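Side-chain contacts in amino acid ABC transporter, periplasmic amino acid-binding protein (Brucella ovis, PDB 4Z9N), which binds glutathione and probably delivers amino acids or small peptides to an ABC importer as its periplasmic solute-binding component: residues A133-Q138 against L145-Y150; G113-S118 against A171-G176; G190-L195 against H201-E206. All blocks are in the same frame, centred on the assembly; numbering follows the deposited sequence.

Interaction 1 of 3, residues A133-Q138 against L145-Y150; sequences ASICVQ and LNMADY. With GSH (glutathione), chain U.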
loop_
_atom_site.group_PDB
_atom_site.type_symbol
_atom_site.label_atom_id
_atom_site.label_comp_id
_atom_site.label_asym_id
_atom_site.label_seq_id
_atom_site.Cartn_x
_atom_site.Cartn_y
_atom_site.Cartn_z
ATOM N N ALA D 133 25.085 5.388 26.215
ATOM C CA ALA D 133 25.890 5.679 25.027
ATOM C C ALA D 133 25.479 6.998 24.372
ATOM O O ALA D 133 24.292 7.332 24.339
ATOM C CB ALA D 133 25.761 4.548 24.020
ATOM N N SER D 134 26.451 7.737 23.845
ATOM C CA SER D 134 26.136 8.938 23.081
ATOM C C SER D 134 25.784 8.512 21.667
ATOM O O SER D 134 26.577 7.860 20.989
ATOM C CB SER D 134 27.300 9.925 23.073
ATOM O OG SER D 134 28.464 9.331 22.531
ATOM N N ILE D 135 24.584 8.864 21.229
ATOM C CA ILE D 135 24.109 8.401 19.931
ATOM C C ILE D 135 23.741 9.569 19.031
ATOM O O ILE D 135 22.872 10.383 19.369
ATOM C CB ILE D 135 22.930 7.443 20.099
ATOM C CG1 ILE D 135 23.306 6.330 21.088
ATOM C CG2 ILE D 135 22.534 6.851 18.737
ATOM C CD1 ILE D 135 22.253 5.271 21.245
ATOM N N CYS D 136 24.367 9.636 17.860
ATOM C CA CYS D 136 24.088 10.756 16.980
ATOM C C CYS D 136 22.828 10.493 16.186
ATOM O O CYS D 136 22.504 9.363 15.812
ATOM C CB CYS D 136 25.250 11.062 16.042
ATOM S SG CYS D 136 25.553 9.836 14.829
ATOM N N VAL D 137 22.109 11.573 15.950
ATOM C CA VAL D 137 20.836 11.493 15.231
ATOM C C VAL D 137 20.581 12.865 14.606
ATOM O O VAL D 137 21.040 13.879 15.132
ATOM C CB VAL D 137 19.679 11.069 16.169
ATOM C CG1 VAL D 137 19.374 12.168 17.185
ATOM C CG2 VAL D 137 18.417 10.731 15.361
ATOM N N GLN D 138 19.855 12.901 13.490
ATOM C CA GLN D 138 19.501 14.190 12.893
ATOM C C GLN D 138 18.180 14.753 13.381
ATOM O O GLN D 138 17.220 14.023 13.593
ATOM C CB GLN D 138 19.456 14.086 11.378
ATOM C CG GLN D 138 20.764 14.432 10.749
ATOM C CD GLN D 138 20.675 14.396 9.252
ATOM O OE1 GLN D 138 21.050 13.413 8.639
ATOM N NE2 GLN D 138 20.153 15.463 8.655
ATOM N N LEU D 145 12.605 10.901 17.303
ATOM C CA LEU D 145 11.478 10.611 18.192
ATOM C C LEU D 145 11.451 9.138 18.593
ATOM O O LEU D 145 11.190 8.809 19.753
ATOM C CB LEU D 145 10.148 10.994 17.522
ATOM C CG LEU D 145 10.075 12.439 16.996
ATOM C CD1 LEU D 145 8.741 12.730 16.310
ATOM C CD2 LEU D 145 10.327 13.430 18.133
ATOM N N ASN D 146 11.690 8.248 17.630
ATOM C CA ASN D 146 11.652 6.813 17.924
ATOM C C ASN D 146 12.739 6.426 18.923
ATOM O O ASN D 146 12.518 5.539 19.753
ATOM C CB ASN D 146 11.840 5.960 16.676
ATOM C CG ASN D 146 10.732 6.136 15.659
ATOM O OD1 ASN D 146 9.583 6.390 16.002
ATOM N ND2 ASN D 146 11.084 6.001 14.385
ATOM N N MET D 147 13.921 7.042 18.820
ATOM C CA MET D 147 15.004 6.673 19.731
ATOM C C MET D 147 14.628 7.029 21.162
ATOM O O MET D 147 14.834 6.241 22.074
ATOM C CB MET D 147 16.319 7.346 19.372
ATOM C CG MET D 147 17.400 7.051 20.405
ATOM S SD MET D 147 19.056 7.474 19.844
ATOM C CE MET D 147 18.878 9.224 19.489
ATOM N N ALA D 148 14.075 8.217 21.355
ATOM C CA ALA D 148 13.620 8.600 22.681
ATOM C C ALA D 148 12.638 7.546 23.207
ATOM O O ALA D 148 12.750 7.096 24.355
ATOM C CB ALA D 148 12.982 9.985 22.653
ATOM N N ASP D 149 11.679 7.148 22.365
ATOM C CA ASP D 149 10.672 6.159 22.765
ATOM C C ASP D 149 11.330 4.865 23.230
ATOM O O ASP D 149 10.948 4.269 24.249
ATOM C CB ASP D 149 9.727 5.817 21.609
ATOM C CG ASP D 149 8.756 6.929 21.264
ATOM O OD1 ASP D 149 8.570 7.865 22.071
ATOM O OD2 ASP D 149 8.162 6.838 20.164
ATOM N N TYR D 150 12.295 4.408 22.440
ATOM C CA TYR D 150 12.930 3.112 22.672
ATOM C C TYR D 150 13.734 3.102 23.975
ATOM O O TYR D 150 13.709 2.130 24.730
ATOM C CB TYR D 150 13.830 2.764 21.482
ATOM C CG TYR D 150 14.511 1.416 21.546
ATOM C CD1 TYR D 150 13.788 0.240 21.398
ATOM C CD2 TYR D 150 15.891 1.326 21.715
ATOM C CE1 TYR D 150 14.416 -1.002 21.441
ATOM C CE2 TYR D 150 16.531 0.089 21.747
ATOM C CZ TYR D 150 15.787 -1.069 21.609
ATOM O OH TYR D 150 16.417 -2.294 21.644
HETATM N N1 GSH U . 13.192 8.203 7.178
HETATM C CA1 GSH U . 13.461 9.142 8.268
HETATM C C1 GSH U . 12.477 10.305 8.158
HETATM O O11 GSH U . 12.434 11.161 9.084
HETATM O O12 GSH U . 11.722 10.422 7.153
HETATM C CB1 GSH U . 14.887 9.712 8.201
HETATM C CG1 GSH U . 15.069 10.444 6.857
HETATM C CD1 GSH U . 16.380 11.222 6.895
HETATM O OE1 GSH U . 16.419 12.397 6.698
HETATM N N2 GSH U . 17.593 10.488 7.167
HETATM C CA2 GSH U . 18.835 11.236 7.227
HETATM C C2 GSH U . 19.176 11.903 5.886
HETATM O O2 GSH U . 18.705 11.575 4.845
HETATM C CB2 GSH U . 19.963 10.357 7.778
HETATM S SG2 GSH U . 20.462 9.063 6.608
HETATM N N3 GSH U . 20.090 13.024 5.940
HETATM C CA3 GSH U . 20.455 13.709 4.730
HETATM C C3 GSH U . 20.227 15.207 4.935
HETATM O O31 GSH U . 20.706 16.011 4.092
HETATM O O32 GSH U . 19.556 15.633 5.925
#
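The backbones of strand 134-138 and helix 142-153 come nearest at V137 and M147, whose CA atoms lie 8.8 Å apart, so the space between them is bridged by side chains alone. M147 does nearly all of the bridging from the helix. With its CG anti to the backbone N (chi1 175°) and the chain extended through chi2, the thioether reaches straight at the strand; the bend at chi3 then turns the methyl from I135 toward V137. SD lies 3.7 Å from CG2 of I135, and the two side chains run aslant to one another. CE meets V137 tip to tip, 3.8 Å from CG1. This contact is wholly apolar and buried, and other residues close it in: P160 and T182, from the two flanking strands 159-163 and 180-182, also touch M147, while F151 of the same helix packs on I135.

C136, between the two apolar residues, points away from the helix and is disulfide-bonded to C178. At the end of the strand, Q138 leaves the helix contact altogether and spends its amide on glutathione. Its OE1 accepts from N3 of the ligand at 2.9 Å, and its NE2 donates to the carboxylate oxygen O32 at 2.8 Å, both bonds fairly straight (164° and 169°). Using both ends of the amide in this way fixes its flip and grips the glycine end of the tripeptide. On the far side of the helix, D149 forms salt bridges to R261 and R328 of the second subunit. Strand 134-138, helix 142-153 and strand 159-163 form a beta-alpha-beta unit with parallel strands, as is characteristic of the lobes of periplasmic binding proteins, here with a ligand-pocket residue at the strand's C-terminal end.

Interaction 2 of 3, residues G113-S118 against A171-G176; sequences GFMINS and AAYDSG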
loop_
_atom_site.group_PDB
_atom_site.type_symbol
_atom_site.label_atom_id
_atom_site.label_comp_id
_atom_site.label_asym_id
_atom_site.label_seq_id
_atom_site.Cartn_x
_atom_site.Cartn_y
_atom_site.Cartn_z
ATOM N N GLY D 113 17.483 1.456 12.941
ATOM C CA GLY D 113 18.467 0.634 13.614
ATOM C C GLY D 113 19.600 1.456 14.200
ATOM O O GLY D 113 19.566 2.698 14.173
ATOM N N PHE D 114 20.582 0.756 14.755
ATOM C CA PHE D 114 21.746 1.359 15.408
ATOM C C PHE D 114 23.043 0.775 14.867
ATOM O O PHE D 114 23.126 -0.422 14.615
ATOM C CB PHE D 114 21.697 1.137 16.922
ATOM C CG PHE D 114 20.537 1.793 17.585
ATOM C CD1 PHE D 114 19.316 1.130 17.685
ATOM C CD2 PHE D 114 20.651 3.083 18.077
ATOM C CE1 PHE D 114 18.238 1.737 18.287
ATOM C CE2 PHE D 114 19.573 3.707 18.683
ATOM C CZ PHE D 114 18.363 3.029 18.787
ATOM N N MET D 115 24.054 1.619 14.706
ATOM C CA MET D 115 25.364 1.166 14.230
ATOM C C MET D 115 26.456 1.570 15.216
ATOM O O MET D 115 26.416 2.678 15.763
ATOM C CB MET D 115 25.648 1.743 12.845
ATOM C CG MET D 115 26.939 1.242 12.196
ATOM S SD MET D 115 27.000 1.680 10.440
ATOM C CE MET D 115 27.148 3.465 10.536
ATOM N N ILE D 116 27.415 0.672 15.442
ATOM C CA ILE D 116 28.559 0.950 16.306
ATOM C C ILE D 116 29.852 0.565 15.614
ATOM O O ILE D 116 29.857 -0.215 14.660
ATOM C CB ILE D 116 28.473 0.200 17.650
ATOM C CG1 ILE D 116 28.393 -1.312 17.404
ATOM C CG2 ILE D 116 27.305 0.697 18.488
ATOM C CD1 ILE D 116 28.781 -2.156 18.585
ATOM N N ASN D 117 30.955 1.101 16.121
ATOM C CA ASN D 117 32.269 0.631 15.725
ATOM C C ASN D 117 32.612 -0.525 16.644
ATOM O O ASN D 117 32.889 -0.319 17.825
ATOM C CB ASN D 117 33.309 1.749 15.818
ATOM C CG ASN D 117 34.670 1.317 15.309
ATOM O OD1 ASN D 117 35.142 0.227 15.625
ATOM N ND2 ASN D 117 35.286 2.151 14.481
ATOM N N SER D 118 32.598 -1.740 16.099
ATOM C CA SER D 118 32.805 -2.942 16.903
ATOM C C SER D 118 34.248 -3.065 17.378
ATOM O O SER D 118 34.541 -3.834 18.297
ATOM C CB SER D 118 32.404 -4.192 16.115
ATOM O OG SER D 118 33.193 -4.338 14.950
ATOM N N ALA D 171 30.690 12.881 10.868
ATOM C CA ALA D 171 32.035 13.178 11.357
ATOM C C ALA D 171 32.139 12.923 12.860
ATOM O O ALA D 171 33.152 12.406 13.342
ATOM C CB ALA D 171 32.423 14.610 11.027
ATOM N N ALA D 172 31.086 13.272 13.592
ATOM C CA ALA D 172 31.073 13.120 15.044
ATOM C C ALA D 172 31.056 11.651 15.460
ATOM O O ALA D 172 31.640 11.277 16.483
ATOM C CB ALA D 172 29.885 13.837 15.628
ATOM N N TYR D 173 30.371 10.826 14.672
ATOM C CA TYR D 173 30.342 9.388 14.905
ATOM C C TYR D 173 31.697 8.752 14.586
ATOM O O TYR D 173 32.235 7.982 15.384
ATOM C CB TYR D 173 29.247 8.724 14.065
ATOM C CG TYR D 173 29.301 7.210 14.073
ATOM C CD1 TYR D 173 29.040 6.490 15.233
ATOM C CD2 TYR D 173 29.604 6.503 12.915
ATOM C CE1 TYR D 173 29.096 5.106 15.241
ATOM C CE2 TYR D 173 29.650 5.128 12.911
ATOM C CZ TYR D 173 29.399 4.431 14.070
ATOM O OH TYR D 173 29.463 3.054 14.054
ATOM N N ASP D 174 32.232 9.070 13.414
ATOM C CA ASP D 174 33.461 8.434 12.949
ATOM C C ASP D 174 34.645 8.816 13.828
ATOM O O ASP D 174 35.547 8.005 14.069
ATOM C CB ASP D 174 33.740 8.813 11.493
ATOM C CG ASP D 174 34.538 7.751 10.765
ATOM O OD1 ASP D 174 34.684 6.648 11.335
ATOM O OD2 ASP D 174 34.987 8.003 9.625
ATOM N N SER D 175 34.637 10.050 14.315
ATOM C CA SER D 175 35.744 10.556 15.121
ATOM C C SER D 175 35.727 9.927 16.510
ATOM O O SER D 175 36.718 9.975 17.238
ATOM C CB SER D 175 35.668 12.072 15.237
ATOM O OG SER D 175 34.580 12.438 16.069
ATOM N N GLY D 176 34.591 9.342 16.874
ATOM C CA GLY D 176 34.455 8.712 18.172
ATOM C C GLY D 176 33.824 9.611 19.217
ATOM O O GLY D 176 33.657 9.210 20.367
HETATM O O HOH W 1 34.742 4.986 13.704
#
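The ring of Y173 points its hydroxyl edge at the backbone of strand 101-117, with the carbonyl carbon of I116 near the ring plane and M115 O and N117 N approaching obliquely. This is helix-on-sheet packing within one alpha/beta lobe of the binding protein: helix 166-174 lies against the strand, and the tyrosine spans the gap. Its CG is anti to the backbone N (chi1 170°), which carries the ring off the helix and brings OH to 3.0 Å from C of I116. The hydroxyl is close to several backbone polar atoms of the strand, but the angles to I116 N, I116 O and N117 N are poor; its hydrogen-bond partner is ND1 of H201 on the adjacent strand 201-203.

M115 crosses the tyrosine at about a right angle. Its CG lies 3.6 Å from Y173 OH, and the bend at chi3 brings CE back to 3.8 Å from CE2 of the ring. L188 of helix 185-192 also touches this methionine.

Beyond the helix, G176 has positive phi and its N bonds back to Y173 O, within a Schellman motif that turns the chain out of the last helical turn. At the more open end of the contact, N117 turns OD1 to the backbone N atoms of K119 and K120, while its ND2 donates to a water at 3.0 Å, which in turn lies 2.9 Å from OD1 of D174.

Interaction 3 of 3, residues G190-L195 against H201-E206; sequences GVRLAL and HVILPE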
loop_
_atom_site.group_PDB
_atom_site.type_symbol
_atom_site.label_atom_id
_atom_site.label_comp_id
_atom_site.label_asym_id
_atom_site.label_seq_id
_atom_site.Cartn_x
_atom_site.Cartn_y
_atom_site.Cartn_z
ATOM N N GLY D 190 24.535 2.959 3.795
ATOM C CA GLY D 190 25.090 4.023 2.973
ATOM C C GLY D 190 26.074 4.906 3.719
ATOM O O GLY D 190 27.143 5.253 3.197
ATOM N N VAL D 191 25.715 5.275 4.943
ATOM C CA VAL D 191 26.606 6.043 5.796
ATOM C C VAL D 191 27.905 5.288 6.030
ATOM O O VAL D 191 29.003 5.857 5.919
ATOM C CB VAL D 191 25.942 6.374 7.137
ATOM C CG1 VAL D 191 26.987 6.882 8.125
ATOM C CG2 VAL D 191 24.837 7.403 6.934
ATOM N N ARG D 192 27.787 4.004 6.357
ATOM C CA ARG D 192 28.964 3.188 6.661
ATOM C C ARG D 192 30.006 3.237 5.533
ATOM O O ARG D 192 31.211 3.328 5.788
ATOM C CB ARG D 192 28.546 1.739 6.940
ATOM C CG ARG D 192 29.710 0.801 7.225
ATOM C CD ARG D 192 29.251 -0.533 7.813
ATOM N NE ARG D 192 28.354 -1.270 6.926
ATOM C CZ ARG D 192 27.763 -2.415 7.254
ATOM N NH1 ARG D 192 27.965 -2.947 8.455
ATOM N NH2 ARG D 192 26.950 -3.017 6.395
ATOM N N LEU D 193 29.541 3.220 4.287
ATOM C CA LEU D 193 30.451 3.241 3.141
ATOM C C LEU D 193 31.210 4.560 3.002
ATOM O O LEU D 193 32.166 4.652 2.226
ATOM C CB LEU D 193 29.683 2.954 1.853
ATOM C CG LEU D 193 29.268 1.495 1.659
ATOM C CD1 LEU D 193 28.363 1.367 0.452
ATOM C CD2 LEU D 193 30.490 0.589 1.507
ATOM N N ALA D 194 30.804 5.573 3.758
ATOM C CA ALA D 194 31.433 6.890 3.651
ATOM C C ALA D 194 32.428 7.126 4.775
ATOM O O ALA D 194 33.088 8.163 4.827
ATOM C CB ALA D 194 30.366 7.989 3.646
ATOM N N LEU D 195 32.538 6.157 5.676
ATOM C CA LEU D 195 33.363 6.312 6.865
ATOM C C LEU D 195 34.802 5.910 6.551
ATOM O O LEU D 195 35.070 5.288 5.523
ATOM C CB LEU D 195 32.801 5.478 8.014
ATOM C CG LEU D 195 31.349 5.823 8.382
ATOM C CD1 LEU D 195 30.922 5.084 9.623
ATOM C CD2 LEU D 195 31.201 7.331 8.587
ATOM N N HIS D 201 32.521 -1.311 11.246
ATOM C CA HIS D 201 31.192 -0.912 11.731
ATOM C C HIS D 201 30.131 -1.994 11.569
ATOM O O HIS D 201 29.997 -2.619 10.514
ATOM C CB HIS D 201 30.755 0.377 11.035
ATOM C CG HIS D 201 31.674 1.528 11.308
ATOM N ND1 HIS D 201 31.468 2.420 12.343
ATOM C CD2 HIS D 201 32.831 1.903 10.712
ATOM C CE1 HIS D 201 32.449 3.305 12.356
ATOM N NE2 HIS D 201 33.287 3.016 11.374
ATOM N N VAL D 202 29.387 -2.206 12.648
ATOM C CA VAL D 202 28.390 -3.253 12.715
ATOM C C VAL D 202 27.015 -2.637 12.900
ATOM O O VAL D 202 26.839 -1.771 13.750
ATOM C CB VAL D 202 28.702 -4.232 13.858
ATOM C CG1 VAL D 202 27.563 -5.237 14.024
ATOM C CG2 VAL D 202 30.007 -4.960 13.581
ATOM N N ILE D 203 26.053 -3.072 12.096
ATOM C CA ILE D 203 24.654 -2.707 12.324
ATOM C C ILE D 203 24.060 -3.744 13.264
ATOM O O ILE D 203 24.065 -4.945 12.959
ATOM C CB ILE D 203 23.876 -2.620 11.014
ATOM C CG1 ILE D 203 24.498 -1.565 10.093
ATOM C CG2 ILE D 203 22.394 -2.353 11.276
ATOM C CD1 ILE D 203 23.929 -1.574 8.671
ATOM N N LEU D 204 23.578 -3.290 14.415
ATOM C CA LEU D 204 23.072 -4.193 15.439
ATOM C C LEU D 204 21.752 -4.788 14.964
ATOM O O LEU D 204 21.116 -4.235 14.061
ATOM C CB LEU D 204 22.915 -3.467 16.785
ATOM C CG LEU D 204 24.217 -2.891 17.347
ATOM C CD1 LEU D 204 23.987 -2.035 18.571
ATOM C CD2 LEU D 204 25.200 -4.010 17.655
ATOM N N PRO D 205 21.345 -5.927 15.554
ATOM C CA PRO D 205 20.176 -6.638 15.026
ATOM C C PRO D 205 18.844 -5.909 15.209
ATOM O O PRO D 205 17.944 -6.100 14.393
ATOM C CB PRO D 205 20.171 -7.947 15.831
ATOM C CG PRO D 205 21.539 -8.063 16.416
ATOM C CD PRO D 205 21.968 -6.659 16.669
ATOM N N GLU D 206 18.709 -5.105 16.260
ATOM C CA GLU D 206 17.402 -4.535 16.607
ATOM C C GLU D 206 16.853 -3.549 15.568
ATOM O O GLU D 206 17.568 -2.667 15.080
ATOM C CB GLU D 206 17.476 -3.837 17.971
ATOM C CG GLU D 206 17.518 -4.783 19.181
ATOM C CD GLU D 206 18.890 -5.395 19.431
ATOM O OE1 GLU D 206 19.867 -4.997 18.760
ATOM O OE2 GLU D 206 18.987 -6.276 20.318
HETATM O O HOH W 2 26.723 -5.254 10.135
#
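R192 lies along H201 and the two side chains slide past each other in opposite directions, CD of the arginine resting 3.7 Å from CB of the histidine. The guanidinium then reaches the strand backbone: NH1 donates to H201 O at 2.9 Å, with an N-H...O angle of 148°. The oxygen lies close to the guanidinium plane, but the donor approaches from above the carbonyl plane, 37° out of it, and so does not follow a lone pair. The same nitrogen gives a second bond to a water at 3.1 Å, and that water also accepts from I203 N at 3.0 Å, giving the arginine a second, indirect link to the strand. CD1 of I203 sits over one face of the guanidinium, toward its rim and 4.0 Å from NH2.

The second contact is made by L195. Its CD1 stands over the centre of the H201 imidazole, 3.6 Å from the centroid and only 12° off the ring normal, a CH-pi contact with the methyl centred on the face.

Further out, with ND1 bonded to Y173 OH, the imidazole has less freedom to turn beneath L195. Y189 of the same helix makes a cation-pi contact with the arginine, whose chain bends at chi3 to bring NH1 onto the carbonyl. L195 is placed by the type I turn from R192 to L195, where L195 N bonds to R192 O. The contact thus joins the C-terminal part of helix 185-192 and the turn after it to strand 201-203, which pairs antiparallel with strand 101-117; M115 of that strand touches R192, H201 and I203, while Y173 and D174 of helix 166-174 pack on L195.

In the fold
All three interactions lie in one lobe and draw on the same mixed sheet. Interactions 2 and 3 are the most closely joined, their centres 8 Å apart: Y173 OH lies 2.7 Å from H201 ND1, and the neighbouring strands pair through I116 O and V202 N at 2.9 Å. Interaction 1, about 13 Å from interaction 2 between centres, meets it through F114, whose CE2 is 4.0 Å from both M147 SD and I135 CD1. Interactions 1 and 3 touch through Y150 and E206. Q138 in interaction 1 bonds glutathione directly, whereas the side chains of M115 and R192 lie about 10 and 11 Å from it.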